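Local coordinates for carbohydrate kinase, FGGY (Novosphingobium aromaticivorans, PDB 3H6E), which probably acts as a sugar kinase, transferring phosphate to a carbohydrate or related polyol, as in other members of the FGGY family, at residues I391-R396 / D401-A406; V377-L382 / A408-D413; T259-M264 / R302-L307; A236-A241 / M264-T269. All blocks are in the same frame, centred on the assembly; numbering follows the deposited sequence.

Interaction 1. Residues I391-R396 / D401-A406; sequences ILVEGR and DVFVRA
V393 meets F403 and V404 in a buried, wholly apolar strand-to-helix contact within the beta-alpha-beta unit formed by strand 390-394, helix 401-410 and strand 415-419, in the C-terminal FGGY domain. One methyl of the valine does the touching. CG1 of V393 stands anti to its own nitrogen (chi1 -173°) and projects from the sheet toward the helix, arriving at the rim of the F403 ring, near the ring plane, with CG1 4.0 Å from CE2 of F403. The phenylalanine reaches this position because its CG lies anti to N (chi1 171°), which carries the ring off the first turns of the helix toward the strand. The same V393 CG1 sits more loosely against V404, 4.4 Å from CG2 of that residue. Both valines also lie on V416 of the next strand, so three beta-branched side chains meet beneath the helix. Backbone bonds from I391 and V393 to Y417 and from L392 to T253 and L255 place strand 390-394 inside the sheet. No hydrogen bond crosses between 391-396 and 401-406; the interface therefore rests on shape and exclusion of water, with no directional bond between these two segments.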
loop_
_atom_site.group_PDB
_atom_site.type_symbol
_atom_site.label_atom_id
_atom_site.label_comp_id
_atom_site.label_asym_id
_atom_site.label_seq_id
_atom_site.Cartn_x
_atom_site.Cartn_y
_atom_site.Cartn_z
ATOM N N ILE A 391 12.341 -8.025 9.094
ATOM C CA ILE A 391 11.742 -6.771 8.664
ATOM C C ILE A 391 12.465 -6.225 7.442
ATOM O O ILE A 391 13.680 -6.044 7.454
ATOM C CB ILE A 391 11.759 -5.715 9.779
ATOM C CG1 ILE A 391 11.046 -6.251 11.019
ATOM C CG2 ILE A 391 11.099 -4.433 9.305
ATOM C CD1 ILE A 391 10.783 -5.204 12.073
ATOM N N LEU A 392 11.707 -5.971 6.383
ATOM C CA LEU A 392 12.261 -5.400 5.165
ATOM C C LEU A 392 11.824 -3.950 5.031
ATOM O O LEU A 392 10.636 -3.664 4.875
ATOM C CB LEU A 392 11.807 -6.210 3.952
ATOM C CG LEU A 392 12.035 -5.594 2.571
ATOM C CD1 LEU A 392 13.488 -5.167 2.393
ATOM C CD2 LEU A 392 11.608 -6.581 1.489
ATOM N N VAL A 393 12.785 -3.035 5.112
ATOM C CA VAL A 393 12.506 -1.615 4.926
ATOM C C VAL A 393 12.563 -1.265 3.443
ATOM O O VAL A 393 13.494 -1.659 2.741
ATOM C CB VAL A 393 13.503 -0.731 5.702
ATOM C CG1 VAL A 393 13.088 0.728 5.627
ATOM C CG2 VAL A 393 13.593 -1.178 7.152
ATOM N N GLU A 394 11.557 -0.537 2.969
ATOM C CA GLU A 394 11.522 -0.065 1.587
ATOM C C GLU A 394 11.149 1.411 1.566
ATOM O O GLU A 394 10.922 2.015 2.616
ATOM C CB GLU A 394 10.531 -0.881 0.760
ATOM C CG GLU A 394 10.781 -2.375 0.807
ATOM C CD GLU A 394 9.946 -3.131 -0.201
ATOM O OE1 GLU A 394 8.929 -2.575 -0.663
ATOM O OE2 GLU A 394 10.305 -4.281 -0.531
ATOM N N GLY A 395 11.082 1.990 0.373
ATOM C CA GLY A 395 10.818 3.411 0.237
ATOM C C GLY A 395 12.091 4.218 0.393
ATOM O O GLY A 395 13.168 3.652 0.577
ATOM N N ARG A 396 11.976 5.541 0.338
ATOM C CA ARG A 396 13.160 6.397 0.347
ATOM C C ARG A 396 13.943 6.377 1.660
ATOM O O ARG A 396 15.151 6.613 1.667
ATOM C CB ARG A 396 12.809 7.835 -0.062
ATOM C CG ARG A 396 12.082 8.662 0.985
ATOM C CD ARG A 396 11.858 10.081 0.465
ATOM N NE ARG A 396 11.065 10.908 1.373
ATOM C CZ ARG A 396 11.575 11.769 2.250
ATOM N NH1 ARG A 396 12.888 11.921 2.358
ATOM N NH2 ARG A 396 10.767 12.477 3.029
ATOM N N ASP A 401 20.477 5.805 6.713
ATOM C CA ASP A 401 21.342 5.005 7.584
ATOM C C ASP A 401 21.022 5.099 9.076
ATOM O O ASP A 401 21.033 4.093 9.780
ATOM C CB ASP A 401 22.816 5.347 7.342
ATOM C CG ASP A 401 23.479 4.395 6.367
ATOM O OD1 ASP A 401 23.540 3.186 6.675
ATOM O OD2 ASP A 401 23.947 4.851 5.302
ATOM N N VAL A 402 20.755 6.302 9.563
ATOM C CA VAL A 402 20.469 6.478 10.980
ATOM C C VAL A 402 19.166 5.778 11.355
ATOM O O VAL A 402 19.060 5.182 12.428
ATOM C CB VAL A 402 20.384 7.964 11.365
ATOM C CG1 VAL A 402 20.178 8.107 12.860
ATOM C CG2 VAL A 402 21.649 8.702 10.915
ATOM N N PHE A 403 18.182 5.844 10.465
ATOM C CA PHE A 403 16.887 5.217 10.714
ATOM C C PHE A 403 16.979 3.694 10.763
ATOM O O PHE A 403 16.656 3.081 11.780
ATOM C CB PHE A 403 15.858 5.644 9.662
ATOM C CG PHE A 403 14.573 4.871 9.729
ATOM C CD1 PHE A 403 13.712 5.022 10.803
ATOM C CD2 PHE A 403 14.223 3.987 8.717
ATOM C CE1 PHE A 403 12.528 4.305 10.869
ATOM C CE2 PHE A 403 13.038 3.270 8.778
ATOM C CZ PHE A 403 12.192 3.431 9.856
ATOM N N VAL A 404 17.432 3.093 9.677
ATOM C CA VAL A 404 17.498 1.642 9.539
ATOM C C VAL A 404 18.385 1.026 10.616
ATOM O O VAL A 404 17.998 0.007 11.229
ATOM C CB VAL A 404 18.030 1.232 8.154
ATOM C CG1 VAL A 404 18.205 -0.277 8.076
ATOM C CG2 VAL A 404 17.096 1.724 7.057
ATOM N N ARG A 405 19.566 1.570 10.837
ATOM C CA ARG A 405 20.496 1.024 11.824
ATOM C C ARG A 405 19.986 1.182 13.258
ATOM O O ARG A 405 20.245 0.336 14.112
ATOM C CB ARG A 405 21.886 1.648 11.671
ATOM C CG ARG A 405 22.545 1.342 10.336
ATOM C CD ARG A 405 23.988 1.809 10.298
ATOM N NE ARG A 405 24.854 0.951 11.097
ATOM C CZ ARG A 405 26.166 1.124 11.220
ATOM N NH1 ARG A 405 26.763 2.132 10.596
ATOM N NH2 ARG A 405 26.881 0.291 11.967
ATOM N N ALA A 406 19.263 2.265 13.519
ATOM C CA ALA A 406 18.633 2.448 14.818
ATOM C C ALA A 406 17.582 1.364 15.008
ATOM O O ALA A 406 17.373 0.867 16.113
ATOM C CB ALA A 406 18.004 3.827 14.919
#

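Interaction 2. Residues V377-L382 / A408-D413; sequences VADTAL and ASLRPD
The guanidinium of R411 lies over L382 and beside D379, presenting a face to one and an edge to the other. The arginine chain bends at chi2 (-137°), which lays this group against helix 363-384. CB of L382 sits 3.1 Å above its plane, displaced toward the rim, and comes 3.2 Å from NH2 of R411. At the edge, in the plane, is the carbonyl oxygen of D379, 2.8 Å from NH2 of R411, although an N-H...O angle of 123° makes this bond weak. The D379 carboxylate is turned 68° from the guanidinium plane, and its OD1 forms a long salt bridge to NE of R411 at 3.5 Å. Stronger partners are D383 for NH2 of R411 and R461 for the other carboxylate oxygen of D379. The contact joins helix 363-384 to the C-terminal end of helix 401-410, two helices of the C-terminal FGGY domain; R411 is where the chain leaves helical geometry. A leucine here would probably leave D383 without its positive mate and the D379 carbonyl without this donor. L410 completes the contact, its CD1 lying 4.1 Å from CB of D379, while a water hydrogen-bonds to D379 OD1 at 3.0 Å.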
loop_
_atom_site.group_PDB
_atom_site.type_symbol
_atom_site.label_atom_id
_atom_site.label_comp_id
_atom_site.label_asym_id
_atom_site.label_seq_id
_atom_site.Cartn_x
_atom_site.Cartn_y
_atom_site.Cartn_z
ATOM N N VAL A 377 9.126 5.286 16.995
ATOM C CA VAL A 377 7.700 5.243 16.710
ATOM C C VAL A 377 7.383 4.056 15.802
ATOM O O VAL A 377 6.330 3.435 15.929
ATOM C CB VAL A 377 7.197 6.552 16.063
ATOM C CG1 VAL A 377 5.701 6.466 15.786
ATOM C CG2 VAL A 377 7.507 7.743 16.957
ATOM N N ALA A 378 8.300 3.743 14.891
ATOM C CA ALA A 378 8.155 2.558 14.054
ATOM C C ALA A 378 8.251 1.322 14.935
ATOM O O ALA A 378 7.558 0.330 14.715
ATOM C CB ALA A 378 9.222 2.522 12.975
ATOM N N ASP A 379 9.111 1.403 15.944
ATOM C CA ASP A 379 9.292 0.321 16.902
ATOM C C ASP A 379 7.993 0.026 17.644
ATOM O O ASP A 379 7.610 -1.129 17.810
ATOM C CB ASP A 379 10.390 0.687 17.901
ATOM C CG ASP A 379 10.546 -0.345 18.994
ATOM O OD1 ASP A 379 11.193 -1.385 18.739
ATOM O OD2 ASP A 379 10.024 -0.112 20.107
ATOM N N THR A 380 7.323 1.082 18.091
ATOM C CA THR A 380 6.036 0.942 18.759
ATOM C C THR A 380 4.985 0.373 17.808
ATOM O O THR A 380 4.172 -0.464 18.199
ATOM C CB THR A 380 5.550 2.297 19.318
ATOM O OG1 THR A 380 6.405 2.702 20.393
ATOM C CG2 THR A 380 4.118 2.200 19.826
ATOM N N ALA A 381 5.011 0.829 16.558
ATOM C CA ALA A 381 4.033 0.398 15.564
ATOM C C ALA A 381 4.199 -1.071 15.181
ATOM O O ALA A 381 3.218 -1.801 15.050
ATOM C CB ALA A 381 4.105 1.280 14.337
ATOM N N LEU A 382 5.446 -1.495 15.003
ATOM C CA LEU A 382 5.746 -2.883 14.688
ATOM C C LEU A 382 5.285 -3.814 15.801
ATOM O O LEU A 382 4.844 -4.931 15.544
ATOM C CB LEU A 382 7.248 -3.063 14.446
ATOM C CG LEU A 382 7.785 -2.562 13.099
ATOM C CD1 LEU A 382 9.224 -2.074 13.218
ATOM C CD2 LEU A 382 7.642 -3.638 12.020
ATOM N N ALA A 408 17.684 -1.672 13.604
ATOM C CA ALA A 408 18.438 -2.893 13.863
ATOM C C ALA A 408 18.825 -3.014 15.340
ATOM O O ALA A 408 18.727 -4.094 15.931
ATOM C CB ALA A 408 19.669 -2.943 12.988
ATOM N N SER A 409 19.250 -1.899 15.931
ATOM C CA SER A 409 19.658 -1.870 17.335
ATOM C C SER A 409 18.486 -2.148 18.265
ATOM O O SER A 409 18.612 -2.899 19.234
ATOM C CB SER A 409 20.285 -0.519 17.687
ATOM O OG SER A 409 21.420 -0.251 16.880
ATOM N N LEU A 410 17.346 -1.531 17.972
ATOM C CA LEU A 410 16.149 -1.720 18.784
ATOM C C LEU A 410 15.664 -3.166 18.733
ATOM O O LEU A 410 15.191 -3.702 19.733
ATOM C CB LEU A 410 15.040 -0.763 18.341
ATOM C CG LEU A 410 15.299 0.717 18.645
ATOM C CD1 LEU A 410 14.341 1.617 17.880
ATOM C CD2 LEU A 410 15.204 0.974 20.136
ATOM N N ARG A 411 15.795 -3.792 17.566
ATOM C CA ARG A 411 15.394 -5.183 17.380
ATOM C C ARG A 411 16.617 -6.063 17.141
ATOM O O ARG A 411 16.851 -6.529 16.023
ATOM C CB ARG A 411 14.423 -5.296 16.207
ATOM C CG ARG A 411 13.358 -4.219 16.210
ATOM C CD ARG A 411 12.001 -4.807 15.881
ATOM N NE ARG A 411 10.930 -4.003 16.453
ATOM C CZ ARG A 411 9.700 -4.447 16.680
ATOM N NH1 ARG A 411 9.372 -5.705 16.392
ATOM N NH2 ARG A 411 8.800 -3.626 17.202
ATOM N N PRO A 412 17.394 -6.302 18.208
ATOM C CA PRO A 412 18.739 -6.898 18.156
ATOM C C PRO A 412 18.784 -8.311 17.556
ATOM O O PRO A 412 19.690 -8.608 16.773
ATOM C CB PRO A 412 19.147 -6.936 19.633
ATOM C CG PRO A 412 17.825 -6.981 20.363
ATOM C CD PRO A 412 16.985 -6.027 19.595
ATOM N N ASP A 413 17.834 -9.165 17.924
ATOM C CA ASP A 413 17.804 -10.537 17.433
ATOM C C ASP A 413 16.979 -10.624 16.158
ATOM O O ASP A 413 16.948 -11.657 15.492
ATOM C CB ASP A 413 17.215 -11.476 18.486
ATOM C CG ASP A 413 17.913 -11.367 19.818
ATOM O OD1 ASP A 413 19.156 -11.331 19.841
ATOM O OD2 ASP A 413 17.213 -11.324 20.847
HETATM O O HOH W 1 12.726 -3.502 20.174
#

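Interaction 3. Residues T259-M264 / R302-L307; sequences TWFIAM and REIETL
The CD1 methyl of I304 approaches CZ of F261 obliquely where helix 300-308 packs beside strand 261-266 of the mixed sheet in the C-terminal FGGY domain, a helix-on-sheet contact of an alpha/beta fold. The chain between them includes strand 292-298, the antiparallel neighbour of 261-266, and the helix begins just after it. I304 is fully extended: with CG1 beside the backbone N and chi2 at -178°, its CD1 is the atom that reaches the ring, 4.3 Å from CZ of F261. F261 leaves the strand toward the helix, with CG beside the backbone N (chi1 -76°), and its ring also meets those of F298 and F397, with planes about 55° apart in each case; I304 in turn touches F397 and A374, so this end of the contact belongs to a larger apolar cluster.

Nearer the surface the fit is looser. CG2 of T259, the branch anti to the backbone N, is the side-chain atom nearest R302, 4.4 Å from CB of that arginine. No hydrogen bond joins the two segments. Within the helix, T306 turns its hydroxyl back on the preceding turn: R302 O accepts from T306 OG1 at 2.8 Å and from T306 N at 3.1 Å, the two donors reaching it from opposite faces of the carbonyl plane.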
loop_
_atom_site.group_PDB
_atom_site.type_symbol
_atom_site.label_atom_id
_atom_site.label_comp_id
_atom_site.label_asym_id
_atom_site.label_seq_id
_atom_site.Cartn_x
_atom_site.Cartn_y
_atom_site.Cartn_z
ATOM N N THR A 259 5.854 9.531 2.871
ATOM C CA THR A 259 4.961 10.361 3.676
ATOM C C THR A 259 4.361 9.507 4.791
ATOM O O THR A 259 4.338 9.911 5.952
ATOM C CB THR A 259 3.832 10.989 2.842
ATOM O OG1 THR A 259 4.385 11.936 1.922
ATOM C CG2 THR A 259 2.853 11.708 3.748
ATOM N N TRP A 260 3.891 8.319 4.425
ATOM C CA TRP A 260 3.404 7.351 5.393
ATOM C C TRP A 260 4.418 6.230 5.605
ATOM O O TRP A 260 4.938 5.655 4.647
ATOM C CB TRP A 260 2.078 6.743 4.928
ATOM C CG TRP A 260 0.885 7.625 5.123
ATOM C CD1 TRP A 260 0.376 8.530 4.233
ATOM C CD2 TRP A 260 0.040 7.680 6.278
ATOM N NE1 TRP A 260 -0.728 9.151 4.767
ATOM C CE2 TRP A 260 -0.957 8.646 6.021
ATOM C CE3 TRP A 260 0.031 7.010 7.507
ATOM C CZ2 TRP A 260 -1.955 8.954 6.945
ATOM C CZ3 TRP A 260 -0.960 7.321 8.424
ATOM C CH2 TRP A 260 -1.937 8.283 8.139
ATOM N N PHE A 261 4.700 5.932 6.868
ATOM C CA PHE A 261 5.431 4.728 7.228
ATOM C C PHE A 261 4.395 3.656 7.540
ATOM O O PHE A 261 3.577 3.826 8.442
ATOM C CB PHE A 261 6.299 4.978 8.459
ATOM C CG PHE A 261 7.543 5.768 8.181
ATOM C CD1 PHE A 261 7.537 6.810 7.268
ATOM C CD2 PHE A 261 8.719 5.487 8.861
ATOM C CE1 PHE A 261 8.683 7.542 7.023
ATOM C CE2 PHE A 261 9.868 6.218 8.625
ATOM C CZ PHE A 261 9.853 7.245 7.704
ATOM N N ILE A 262 4.413 2.562 6.786
ATOM C CA ILE A 262 3.410 1.518 6.954
ATOM C C ILE A 262 4.032 0.150 7.183
ATOM O O ILE A 262 4.804 -0.340 6.362
ATOM C CB ILE A 262 2.466 1.432 5.739
ATOM C CG1 ILE A 262 1.828 2.793 5.461
ATOM C CG2 ILE A 262 1.393 0.374 5.973
ATOM C CD1 ILE A 262 0.936 2.809 4.242
ATOM N N ALA A 263 3.685 -0.461 8.310
ATOM C CA ALA A 263 4.134 -1.806 8.625
ATOM C C ALA A 263 3.067 -2.817 8.225
ATOM O O ALA A 263 1.957 -2.802 8.757
ATOM C CB ALA A 263 4.457 -1.929 10.105
HETATM N N MSE A 264 3.408 -3.690 7.282
HETATM C CA MSE A 264 2.507 -4.754 6.867
HETATM C C MSE A 264 3.128 -6.106 7.180
HETATM O O MSE A 264 4.130 -6.498 6.578
HETATM C CB MSE A 264 2.206 -4.638 5.379
HETATM C CG MSE A 264 1.641 -3.280 4.982
HETATM SE SE MSE A 264 1.414 -3.104 3.054
HETATM C CE MSE A 264 -0.020 -4.401 2.796
ATOM N N ARG A 302 6.136 12.760 7.015
ATOM C CA ARG A 302 5.559 14.083 7.208
ATOM C C ARG A 302 6.148 14.772 8.436
ATOM O O ARG A 302 6.374 15.983 8.435
ATOM C CB ARG A 302 4.040 13.985 7.343
ATOM C CG ARG A 302 3.392 15.235 7.909
ATOM C CD ARG A 302 3.554 16.419 6.973
ATOM N NE ARG A 302 2.796 16.249 5.735
ATOM C CZ ARG A 302 1.533 16.635 5.575
ATOM N NH1 ARG A 302 0.882 17.220 6.574
ATOM N NH2 ARG A 302 0.924 16.442 4.412
ATOM N N GLU A 303 6.396 13.994 9.485
ATOM C CA GLU A 303 6.939 14.546 10.720
ATOM C C GLU A 303 8.401 14.928 10.532
ATOM O O GLU A 303 8.830 16.013 10.925
ATOM C CB GLU A 303 6.785 13.546 11.862
ATOM C CG GLU A 303 5.405 12.903 11.920
ATOM C CD GLU A 303 5.123 12.243 13.253
ATOM O OE1 GLU A 303 5.486 12.829 14.293
ATOM O OE2 GLU A 303 4.534 11.142 13.261
ATOM N N ILE A 304 9.161 14.030 9.921
ATOM C CA ILE A 304 10.550 14.309 9.600
ATOM C C ILE A 304 10.670 15.613 8.806
ATOM O O ILE A 304 11.521 16.453 9.102
ATOM C CB ILE A 304 11.181 13.146 8.813
ATOM C CG1 ILE A 304 11.314 11.911 9.714
ATOM C CG2 ILE A 304 12.530 13.558 8.252
ATOM C CD1 ILE A 304 11.974 10.711 9.046
ATOM N N GLU A 305 9.802 15.780 7.810
ATOM C CA GLU A 305 9.829 16.962 6.954
ATOM C C GLU A 305 9.510 18.231 7.735
ATOM O O GLU A 305 10.031 19.302 7.429
ATOM C CB GLU A 305 8.846 16.817 5.795
ATOM C CG GLU A 305 9.058 17.838 4.690
ATOM C CD GLU A 305 7.783 18.154 3.934
ATOM O OE1 GLU A 305 7.666 17.728 2.765
ATOM O OE2 GLU A 305 6.898 18.825 4.515
ATOM N N THR A 306 8.643 18.112 8.735
ATOM C CA THR A 306 8.367 19.241 9.609
ATOM C C THR A 306 9.671 19.669 10.267
ATOM O O THR A 306 9.972 20.858 10.360
ATOM C CB THR A 306 7.338 18.890 10.697
ATOM O OG1 THR A 306 6.185 18.286 10.097
ATOM C CG2 THR A 306 6.916 20.142 11.458
ATOM N N LEU A 307 10.450 18.681 10.704
ATOM C CA LEU A 307 11.718 18.927 11.389
ATOM C C LEU A 307 12.802 19.524 10.488
ATOM O O LEU A 307 13.459 20.489 10.863
ATOM C CB LEU A 307 12.249 17.640 12.030
ATOM C CG LEU A 307 11.730 17.211 13.406
ATOM C CD1 LEU A 307 11.184 18.411 14.163
ATOM C CD2 LEU A 307 10.682 16.117 13.289
#

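Interaction 4. Residues A236-A241 / M264-T269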
loop_
_atom_site.group_PDB
_atom_site.type_symbol
_atom_site.label_atom_id
_atom_site.label_comp_id
_atom_site.label_asym_id
_atom_site.label_seq_id
_atom_site.Cartn_x
_atom_site.Cartn_y
_atom_site.Cartn_z
ATOM N N ALA A 236 1.346 -5.786 -4.542
ATOM C CA ALA A 236 2.382 -6.023 -5.537
ATOM C C ALA A 236 3.742 -6.073 -4.852
ATOM O O ALA A 236 4.536 -6.990 -5.080
ATOM C CB ALA A 236 2.365 -4.933 -6.599
ATOM N N ALA A 237 4.002 -5.079 -4.009
ATOM C CA ALA A 237 5.268 -4.987 -3.294
ATOM C C ALA A 237 5.471 -6.161 -2.340
ATOM O O ALA A 237 6.599 -6.568 -2.078
ATOM C CB ALA A 237 5.349 -3.670 -2.539
ATOM N N LEU A 238 4.375 -6.698 -1.815
ATOM C CA LEU A 238 4.456 -7.830 -0.899
ATOM C C LEU A 238 4.886 -9.088 -1.642
ATOM O O LEU A 238 5.783 -9.812 -1.194
ATOM C CB LEU A 238 3.127 -8.049 -0.179
ATOM C CG LEU A 238 2.769 -6.966 0.835
ATOM C CD1 LEU A 238 1.512 -7.354 1.608
ATOM C CD2 LEU A 238 3.936 -6.707 1.785
ATOM N N LEU A 239 4.241 -9.342 -2.780
ATOM C CA LEU A 239 4.673 -10.401 -3.686
ATOM C C LEU A 239 6.165 -10.294 -3.940
ATOM O O LEU A 239 6.904 -11.260 -3.778
ATOM C CB LEU A 239 3.934 -10.307 -5.017
ATOM C CG LEU A 239 2.638 -11.100 -5.131
ATOM C CD1 LEU A 239 2.062 -10.949 -6.532
ATOM C CD2 LEU A 239 2.887 -12.558 -4.799
ATOM N N ALA A 240 6.598 -9.105 -4.346
ATOM C CA ALA A 240 8.010 -8.850 -4.599
ATOM C C ALA A 240 8.868 -9.240 -3.397
ATOM O O ALA A 240 9.752 -10.093 -3.498
ATOM C CB ALA A 240 8.229 -7.394 -4.958
ATOM N N ALA A 241 8.598 -8.613 -2.258
ATOM C CA ALA A 241 9.337 -8.887 -1.034
ATOM C C ALA A 241 9.429 -10.387 -0.754
ATOM O O ALA A 241 10.473 -10.884 -0.331
ATOM C CB ALA A 241 8.698 -8.166 0.138
HETATM N N MSE A 264 3.408 -3.690 7.282
HETATM C CA MSE A 264 2.507 -4.754 6.867
HETATM C C MSE A 264 3.128 -6.106 7.180
HETATM O O MSE A 264 4.130 -6.498 6.578
HETATM C CB MSE A 264 2.206 -4.638 5.379
HETATM C CG MSE A 264 1.641 -3.280 4.982
HETATM SE SE MSE A 264 1.414 -3.104 3.054
HETATM C CE MSE A 264 -0.020 -4.401 2.796
ATOM N N ARG A 265 2.533 -6.815 8.132
ATOM C CA ARG A 265 3.084 -8.083 8.583
ATOM C C ARG A 265 2.486 -9.280 7.851
ATOM O O ARG A 265 1.289 -9.321 7.574
ATOM C CB ARG A 265 2.884 -8.246 10.091
ATOM C CG ARG A 265 3.167 -9.645 10.594
ATOM C CD ARG A 265 2.853 -9.785 12.066
ATOM N NE ARG A 265 3.032 -11.163 12.508
ATOM C CZ ARG A 265 2.648 -11.637 13.688
ATOM N NH1 ARG A 265 2.051 -10.846 14.564
ATOM N NH2 ARG A 265 2.858 -12.908 13.985
ATOM N N LEU A 266 3.334 -10.254 7.545
ATOM C CA LEU A 266 2.897 -11.506 6.944
ATOM C C LEU A 266 3.052 -12.614 7.975
ATOM O O LEU A 266 4.080 -13.290 8.017
ATOM C CB LEU A 266 3.736 -11.824 5.708
ATOM C CG LEU A 266 3.853 -10.683 4.694
ATOM C CD1 LEU A 266 4.986 -10.919 3.700
ATOM C CD2 LEU A 266 2.528 -10.470 3.981
ATOM N N PRO A 267 2.031 -12.796 8.821
ATOM C CA PRO A 267 2.128 -13.737 9.943
ATOM C C PRO A 267 2.335 -15.183 9.485
ATOM O O PRO A 267 1.772 -15.605 8.477
ATOM C CB PRO A 267 0.772 -13.587 10.648
ATOM C CG PRO A 267 0.213 -12.278 10.160
ATOM C CD PRO A 267 0.711 -12.147 8.758
ATOM N N ALA A 268 3.153 -15.923 10.223
ATOM C CA ALA A 268 3.360 -17.339 9.953
ATOM C C ALA A 268 2.403 -18.149 10.814
ATOM O O ALA A 268 2.189 -19.342 10.587
ATOM C CB ALA A 268 4.802 -17.731 10.237
ATOM N N THR A 269 1.836 -17.481 11.814
ATOM C CA THR A 269 0.821 -18.080 12.671
ATOM C C THR A 269 -0.485 -17.295 12.564
ATOM O O THR A 269 -0.494 -16.155 12.101
ATOM C CB THR A 269 1.272 -18.096 14.142
ATOM O OG1 THR A 269 1.592 -16.762 14.561
ATOM C CG2 THR A 269 2.495 -18.984 14.312
#
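L238 and M264, the latter present as selenomethionine, both set CG beside the backbone N (chi1 -70° and -56°). In M264 the chain is extended through chi2, then bends at chi3 (68°), which brings CE to CD1 of L238. In L238 CD1 continues outward in an extended line, and this one methyl makes both contacts. CD1 of L238 lies 3.5 Å from CE of M264, a close methyl-to-methyl approach, and 4.0 Å from CD2 of L266, the next residue but one along the strand on the same face. The leucine tip is thus lodged between two strand side chains, and V254 of the adjoining strand also touches the L238 side chain. The surroundings are apolar and buried, and no hydrogen bond spans the two segments. L239 points away from strand 261-266 and packs on L231 of the other sheet, while A241 also touches V254. Helix 233-241 directly follows strand 226-232 of the six-stranded sheet, whereas M264 and L266 belong to the seven-stranded one, so the contact joins the two halves of the bilobal, actin-like ATPase fold to which FGGY kinases belong.

In the fold
Interactions 1, 2 and 3 lie on one face of the seven-stranded sheet and form a continuous core. Interactions 1 and 2, with centres 11 Å apart, share helix 401-410 and meet where I391 CD1 lies 3.5 Å from L382 CD2. Interactions 1 and 3 join ring to ring, F403 CZ being 3.8 Å from F261 CE2, and L382 CD2 lies 4.1 Å from A263 CB between interactions 2 and 3. Interaction 4 uses the opposite face: it shares M264 and strand 261-266 with interaction 3, and A241 CB approaches L392 CD2 of interaction 1 at 3.6 Å. In this family the active site lies in the cleft between the domains; of the four, interaction 4 alone joins those domains.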